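Local coordinates for putative ABC transporter, ATP-binding protein ComA (Streptococcus mutans, PDB 3K8U), which belongs to the peptidase C39 family of the papain-like CA clan, as the peptidase domain of a putative ABC transporter, at residues Thr65-Ala70 with Leu134-Ala139; Phe84-Ile89 with His96-Tyr101. One frame throughout, in Å; residues are numbered along the deposited sequence.

Contact 1: residues Thr65-Ala70 with Leu134-Ala139; sequences TRSIKA and LAIFLA
Arg66 turns its CG between its own backbone N and carbonyl carbon (chi1 71°) and then runs extended to NE, which lays the guanidinium over Phe137, the partner directly across the strands. Phe137, with CG anti to its carbonyl carbon (chi1 -69°), offers one face of its ring to this group. The two planes are only 5° apart with centres 4.6 Å from each other. Overlap is partial: the guanidinium carbon sits above Phe137 CB, and NH2 reaches farthest over the ring, to 3.7 Å from CD1. Phe84 stacks on the opposite face of the same ring, leaving Phe137 between a polar lid and the interior. Ile68 extends CD1 to 3.7 Å from Phe137 CE2, while its CG1 rests near Ala135 CB. The backbones form an antiparallel pair: strand 63-69, outermost in the antiparallel sheet of this papain-like domain, is laid against strand 134-140. Arg66 with Phe137 and Ile68 with Ala135 are the hydrogen-bonded pairs, each joined by two N-H to O bonds; the straightest runs from Ile68 N to Ala135 O (2.9 Å). On the other face of the sheet, Thr65 and Leu138 lie alongside each other and press tightly, CG2 to CD2 3.4 Å, beside helices 51-60 and 17-28 respectively. Farther along this face Lys69 curls over Leu134, its NZ 3.9 Å from Leu134 CB and hydrogen-bonded to Thr132 O.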
loop_
_atom_site.group_PDB
_atom_site.type_symbol
_atom_site.label_atom_id
_atom_site.label_comp_id
_atom_site.label_asym_id
_atom_site.label_seq_id
_atom_site.Cartn_x
_atom_site.Cartn_y
_atom_site.Cartn_z
ATOM N N THR A 65 3.812 -11.198 -7.218
ATOM C CA THR A 65 2.657 -10.511 -6.651
ATOM C C THR A 65 1.389 -11.344 -6.594
ATOM O O THR A 65 1.205 -12.278 -7.373
ATOM C CB THR A 65 2.313 -9.246 -7.470
ATOM O OG1 THR A 65 1.695 -9.633 -8.706
ATOM C CG2 THR A 65 3.565 -8.448 -7.784
ATOM N N ARG A 66 0.513 -10.979 -5.665
ATOM C CA ARG A 66 -0.782 -11.626 -5.518
ATOM C C ARG A 66 -1.760 -10.623 -4.921
ATOM O O ARG A 66 -1.394 -9.828 -4.052
ATOM C CB ARG A 66 -0.702 -12.903 -4.668
ATOM C CG ARG A 66 -0.449 -12.718 -3.184
ATOM C CD ARG A 66 -0.382 -14.086 -2.502
ATOM N NE ARG A 66 -0.264 -13.990 -1.050
ATOM C CZ ARG A 66 0.886 -13.899 -0.389
ATOM N NH1 ARG A 66 2.041 -13.892 -1.043
ATOM N NH2 ARG A 66 0.877 -13.791 0.933
ATOM N N SER A 67 -2.972 -10.605 -5.470
ATOM C CA SER A 67 -4.030 -9.712 -5.015
ATOM C C SER A 67 -5.157 -10.577 -4.471
ATOM O O SER A 67 -5.630 -11.495 -5.144
ATOM C CB SER A 67 -4.539 -8.853 -6.173
ATOM O OG SER A 67 -3.485 -8.080 -6.713
ATOM N N ILE A 68 -5.571 -10.298 -3.243
ATOM C CA ILE A 68 -6.621 -11.080 -2.611
ATOM C C ILE A 68 -7.682 -10.193 -1.983
ATOM O O ILE A 68 -7.457 -9.002 -1.750
ATOM C CB ILE A 68 -6.048 -11.982 -1.489
ATOM C CG1 ILE A 68 -5.367 -11.118 -0.425
ATOM C CG2 ILE A 68 -5.053 -12.989 -2.068
ATOM C CD1 ILE A 68 -5.386 -11.712 0.962
ATOM N N LYS A 69 -8.856 -10.777 -1.761
ATOM C CA LYS A 69 -9.952 -10.079 -1.106
ATOM C C LYS A 69 -9.990 -10.714 0.274
ATOM O O LYS A 69 -10.201 -11.921 0.407
ATOM C CB LYS A 69 -11.274 -10.300 -1.842
ATOM C CG LYS A 69 -11.320 -9.678 -3.233
ATOM C CD LYS A 69 -11.140 -8.160 -3.194
ATOM C CE LYS A 69 -12.276 -7.469 -2.446
ATOM N NZ LYS A 69 -12.146 -5.984 -2.482
ATOM N N ALA A 70 -9.735 -9.908 1.295
ATOM C CA ALA A 70 -9.689 -10.407 2.659
ATOM C C ALA A 70 -10.605 -9.646 3.599
ATOM O O ALA A 70 -11.372 -8.788 3.177
ATOM C CB ALA A 70 -8.251 -10.346 3.166
ATOM N N LEU A 134 -9.369 -5.429 -0.347
ATOM C CA LEU A 134 -8.298 -5.748 -1.283
ATOM C C LEU A 134 -6.924 -5.574 -0.654
ATOM O O LEU A 134 -6.623 -4.530 -0.067
ATOM C CB LEU A 134 -8.387 -4.883 -2.548
ATOM C CG LEU A 134 -7.291 -5.160 -3.590
ATOM C CD1 LEU A 134 -7.505 -6.528 -4.219
ATOM C CD2 LEU A 134 -7.291 -4.086 -4.663
ATOM N N ALA A 135 -6.102 -6.614 -0.770
ATOM C CA ALA A 135 -4.741 -6.593 -0.242
ATOM C C ALA A 135 -3.806 -7.104 -1.331
ATOM O O ALA A 135 -4.116 -8.078 -2.017
ATOM C CB ALA A 135 -4.630 -7.472 1.003
ATOM N N ILE A 136 -2.689 -6.411 -1.518
ATOM C CA ILE A 136 -1.705 -6.795 -2.519
ATOM C C ILE A 136 -0.413 -7.131 -1.796
ATOM O O ILE A 136 0.142 -6.300 -1.072
ATOM C CB ILE A 136 -1.461 -5.660 -3.548
ATOM C CG1 ILE A 136 -2.769 -5.320 -4.269
ATOM C CG2 ILE A 136 -0.392 -6.086 -4.573
ATOM C CD1 ILE A 136 -2.716 -4.050 -5.097
ATOM N N PHE A 137 0.032 -8.374 -1.969
ATOM C CA PHE A 137 1.259 -8.870 -1.358
ATOM C C PHE A 137 2.355 -8.981 -2.411
ATOM O O PHE A 137 2.115 -9.467 -3.520
ATOM C CB PHE A 137 1.011 -10.240 -0.713
ATOM C CG PHE A 137 0.121 -10.191 0.503
ATOM C CD1 PHE A 137 0.672 -10.161 1.780
ATOM C CD2 PHE A 137 -1.262 -10.145 0.370
ATOM C CE1 PHE A 137 -0.139 -10.082 2.907
ATOM C CE2 PHE A 137 -2.085 -10.066 1.492
ATOM C CZ PHE A 137 -1.522 -10.031 2.764
ATOM N N LEU A 138 3.553 -8.516 -2.064
ATOM C CA LEU A 138 4.694 -8.560 -2.975
ATOM C C LEU A 138 5.862 -9.286 -2.320
ATOM O O LEU A 138 6.057 -9.202 -1.108
ATOM C CB LEU A 138 5.144 -7.145 -3.350
ATOM C CG LEU A 138 4.107 -6.098 -3.754
ATOM C CD1 LEU A 138 4.820 -4.804 -4.095
ATOM C CD2 LEU A 138 3.285 -6.575 -4.931
ATOM N N ALA A 139 6.655 -9.971 -3.136
ATOM C CA ALA A 139 7.816 -10.704 -2.643
ATOM C C ALA A 139 8.870 -10.819 -3.736
ATOM O O ALA A 139 8.543 -11.053 -4.898
ATOM C CB ALA A 139 7.397 -12.089 -2.169
#

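Contact 2: residues Phe84-Ile89 with His96-Tyr101; sequences FIVHVI and HYYVVY
Val86 and Tyr98 exchange two backbone hydrogen bonds, N of each giving to O of the other at 3.0 Å. Phe84 and Val100 form a second such pair, less even: Val100 N to Phe84 O is 2.8 Å, whereas Phe84 N to Val100 O is 3.2 Å. Val88 N gives to His96 O, an acceptor that also meets the edge of the His87 ring, in its plane, 3.2 Å from CD2. The backbones of Ile85 and His87 bond outward to strand 134-140 and that of Val99 to Gly111, so neighbouring strands take up groups that point away from this pair. The polar ends of the side chains find partners outside the two segments: the buried hydroxyls of Tyr97 and Tyr98 are satisfied by Thr49 O and Glu130, and His87 NE2 by Leu94 O. The His87 ring, swung away from its backbone N (chi1 -176°), forms an offset stack with Tyr97, centroids 5.0 Å apart and planes at 27°. On the face that carries Val86, Val88 and Tyr98, Val88 sets CG2 squarely over the centre of the Tyr98 ring, 3.6 Å from its centroid, a CH-pi contact that Phe127 of helix 124-130 adjoins. Val100 CB also covers a face, that of Phe84, but displaced toward the rim of the ring. His96 bonds through NE2 to Asp112 OD1 and touches Cys17 and Gln11 with its side chain. Strands 84-90 and 93-104 thus make a central beta hairpin, and its His96, grouped with Cys17 and Asp112, is consistent with the Cys-His-Asp/Asn constellation of papain-like clan CA peptidases.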
loop_
_atom_site.group_PDB
_atom_site.type_symbol
_atom_site.label_atom_id
_atom_site.label_comp_id
_atom_site.label_asym_id
_atom_site.label_seq_id
_atom_site.Cartn_x
_atom_site.Cartn_y
_atom_site.Cartn_z
ATOM N N PHE A 84 2.449 -5.053 3.408
ATOM C CA PHE A 84 1.666 -5.269 2.198
ATOM C C PHE A 84 0.819 -4.037 1.900
ATOM O O PHE A 84 0.761 -3.103 2.705
ATOM C CB PHE A 84 0.839 -6.563 2.247
ATOM C CG PHE A 84 -0.134 -6.638 3.382
ATOM C CD1 PHE A 84 -1.461 -6.255 3.204
ATOM C CD2 PHE A 84 0.262 -7.134 4.622
ATOM C CE1 PHE A 84 -2.377 -6.366 4.242
ATOM C CE2 PHE A 84 -0.647 -7.250 5.666
ATOM C CZ PHE A 84 -1.968 -6.866 5.478
ATOM N N ILE A 85 0.194 -4.020 0.730
ATOM C CA ILE A 85 -0.609 -2.883 0.296
ATOM C C ILE A 85 -2.107 -3.145 0.389
ATOM O O ILE A 85 -2.555 -4.255 0.131
ATOM C CB ILE A 85 -0.241 -2.526 -1.161
ATOM C CG1 ILE A 85 1.239 -2.133 -1.235
ATOM C CG2 ILE A 85 -1.137 -1.410 -1.700
ATOM C CD1 ILE A 85 1.805 -2.110 -2.642
ATOM N N VAL A 86 -2.869 -2.127 0.791
ATOM C CA VAL A 86 -4.326 -2.244 0.875
ATOM C C VAL A 86 -5.009 -1.062 0.205
ATOM O O VAL A 86 -4.467 0.048 0.172
ATOM C CB VAL A 86 -4.847 -2.354 2.340
ATOM C CG1 VAL A 86 -4.410 -3.674 2.959
ATOM C CG2 VAL A 86 -4.369 -1.172 3.184
ATOM N N HIS A 87 -6.199 -1.313 -0.332
ATOM C CA HIS A 87 -6.990 -0.283 -0.996
ATOM C C HIS A 87 -7.994 0.253 0.020
ATOM O O HIS A 87 -8.776 -0.511 0.602
ATOM C CB HIS A 87 -7.722 -0.891 -2.202
ATOM C CG HIS A 87 -8.490 0.102 -3.021
ATOM N ND1 HIS A 87 -9.536 -0.265 -3.841
ATOM C CD2 HIS A 87 -8.367 1.445 -3.148
ATOM C CE1 HIS A 87 -10.025 0.809 -4.436
ATOM N NE2 HIS A 87 -9.334 1.859 -4.033
ATOM N N VAL A 88 -7.952 1.561 0.259
ATOM C CA VAL A 88 -8.860 2.186 1.220
ATOM C C VAL A 88 -9.601 3.351 0.589
ATOM O O VAL A 88 -9.023 4.113 -0.190
ATOM C CB VAL A 88 -8.113 2.690 2.481
ATOM C CG1 VAL A 88 -7.542 1.514 3.262
ATOM C CG2 VAL A 88 -6.988 3.657 2.087
ATOM N N ILE A 89 -10.891 3.462 0.895
ATOM C CA ILE A 89 -11.707 4.550 0.363
ATOM C C ILE A 89 -11.707 5.675 1.395
ATOM O O ILE A 89 -12.097 5.474 2.542
ATOM C CB ILE A 89 -13.174 4.104 0.112
ATOM C CG1 ILE A 89 -13.212 2.834 -0.740
ATOM C CG2 ILE A 89 -13.964 5.229 -0.561
ATOM C CD1 ILE A 89 -12.667 2.996 -2.153
ATOM N N HIS A 96 -7.006 5.409 -3.246
ATOM C CA HIS A 96 -6.026 5.663 -2.200
ATOM C C HIS A 96 -5.592 4.316 -1.632
ATOM O O HIS A 96 -6.383 3.373 -1.589
ATOM C CB HIS A 96 -6.612 6.543 -1.092
ATOM C CG HIS A 96 -5.569 7.227 -0.266
ATOM N ND1 HIS A 96 -4.929 8.377 -0.682
ATOM C CD2 HIS A 96 -5.021 6.904 0.929
ATOM C CE1 HIS A 96 -4.031 8.730 0.219
ATOM N NE2 HIS A 96 -4.066 7.854 1.207
ATOM N N TYR A 97 -4.332 4.221 -1.214
ATOM C CA TYR A 97 -3.802 2.977 -0.664
ATOM C C TYR A 97 -2.933 3.261 0.547
ATOM O O TYR A 97 -2.414 4.364 0.699
ATOM C CB TYR A 97 -2.919 2.255 -1.699
ATOM C CG TYR A 97 -3.608 1.912 -3.001
ATOM C CD1 TYR A 97 -4.165 0.653 -3.204
ATOM C CD2 TYR A 97 -3.711 2.855 -4.026
ATOM C CE1 TYR A 97 -4.818 0.340 -4.396
ATOM C CE2 TYR A 97 -4.356 2.554 -5.215
ATOM C CZ TYR A 97 -4.909 1.300 -5.394
ATOM O OH TYR A 97 -5.561 1.009 -6.569
ATOM N N TYR A 98 -2.770 2.248 1.392
ATOM C CA TYR A 98 -1.907 2.338 2.568
ATOM C C TYR A 98 -0.954 1.162 2.499
ATOM O O TYR A 98 -1.201 0.175 1.797
ATOM C CB TYR A 98 -2.665 2.102 3.881
ATOM C CG TYR A 98 -3.671 3.124 4.342
ATOM C CD1 TYR A 98 -3.640 4.442 3.894
ATOM C CD2 TYR A 98 -4.646 2.763 5.273
ATOM C CE1 TYR A 98 -4.559 5.379 4.368
ATOM C CE2 TYR A 98 -5.566 3.684 5.751
ATOM C CZ TYR A 98 -5.519 4.987 5.299
ATOM O OH TYR A 98 -6.434 5.888 5.788
ATOM N N VAL A 99 0.135 1.277 3.244
ATOM C CA VAL A 99 1.069 0.179 3.393
ATOM C C VAL A 99 0.711 -0.296 4.805
ATOM O O VAL A 99 0.383 0.526 5.665
ATOM C CB VAL A 99 2.538 0.649 3.399
ATOM C CG1 VAL A 99 3.452 -0.526 3.716
ATOM C CG2 VAL A 99 2.910 1.255 2.046
ATOM N N VAL A 100 0.651 -1.607 5.024
ATOM C CA VAL A 100 0.358 -2.112 6.360
ATOM C C VAL A 100 1.646 -2.754 6.867
ATOM O O VAL A 100 2.172 -3.679 6.250
ATOM C CB VAL A 100 -0.814 -3.129 6.375
ATOM C CG1 VAL A 100 -1.064 -3.612 7.801
ATOM C CG2 VAL A 100 -2.074 -2.472 5.840
ATOM N N TYR A 101 2.163 -2.225 7.972
ATOM C CA TYR A 101 3.420 -2.694 8.555
ATOM C C TYR A 101 3.280 -3.713 9.672
ATOM O O TYR A 101 4.197 -4.496 9.917
ATOM C CB TYR A 101 4.215 -1.506 9.088
ATOM C CG TYR A 101 4.545 -0.474 8.044
ATOM C CD1 TYR A 101 5.545 -0.702 7.100
ATOM C CD2 TYR A 101 3.856 0.735 8.002
ATOM C CE1 TYR A 101 5.849 0.254 6.135
ATOM C CE2 TYR A 101 4.148 1.691 7.047
ATOM C CZ TYR A 101 5.141 1.448 6.119
ATOM O OH TYR A 101 5.404 2.400 5.165
#

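Overall arrangement
Both contacts belong to one antiparallel sheet, their centres about 10 Å apart. Contact 1 lies at its edge and is partly buried; contact 2 is near the centre of the chain. Strand 134-140 joins them, lying between 63-69 and 84-90 and bonded to both; Ile136 N to Ile85 O, at 2.7 Å, is a probable hydrogen bond of that seam. Along the chain contact 2 is nested inside the loop closed by contact 1: 65-70 comes first, the hairpin of 84-89 and 96-101 follows, and 134-139 returns last, inserted between the earlier strands. The late strand therefore ties the edge of the peptidase-family domain to the hairpin that carries His96.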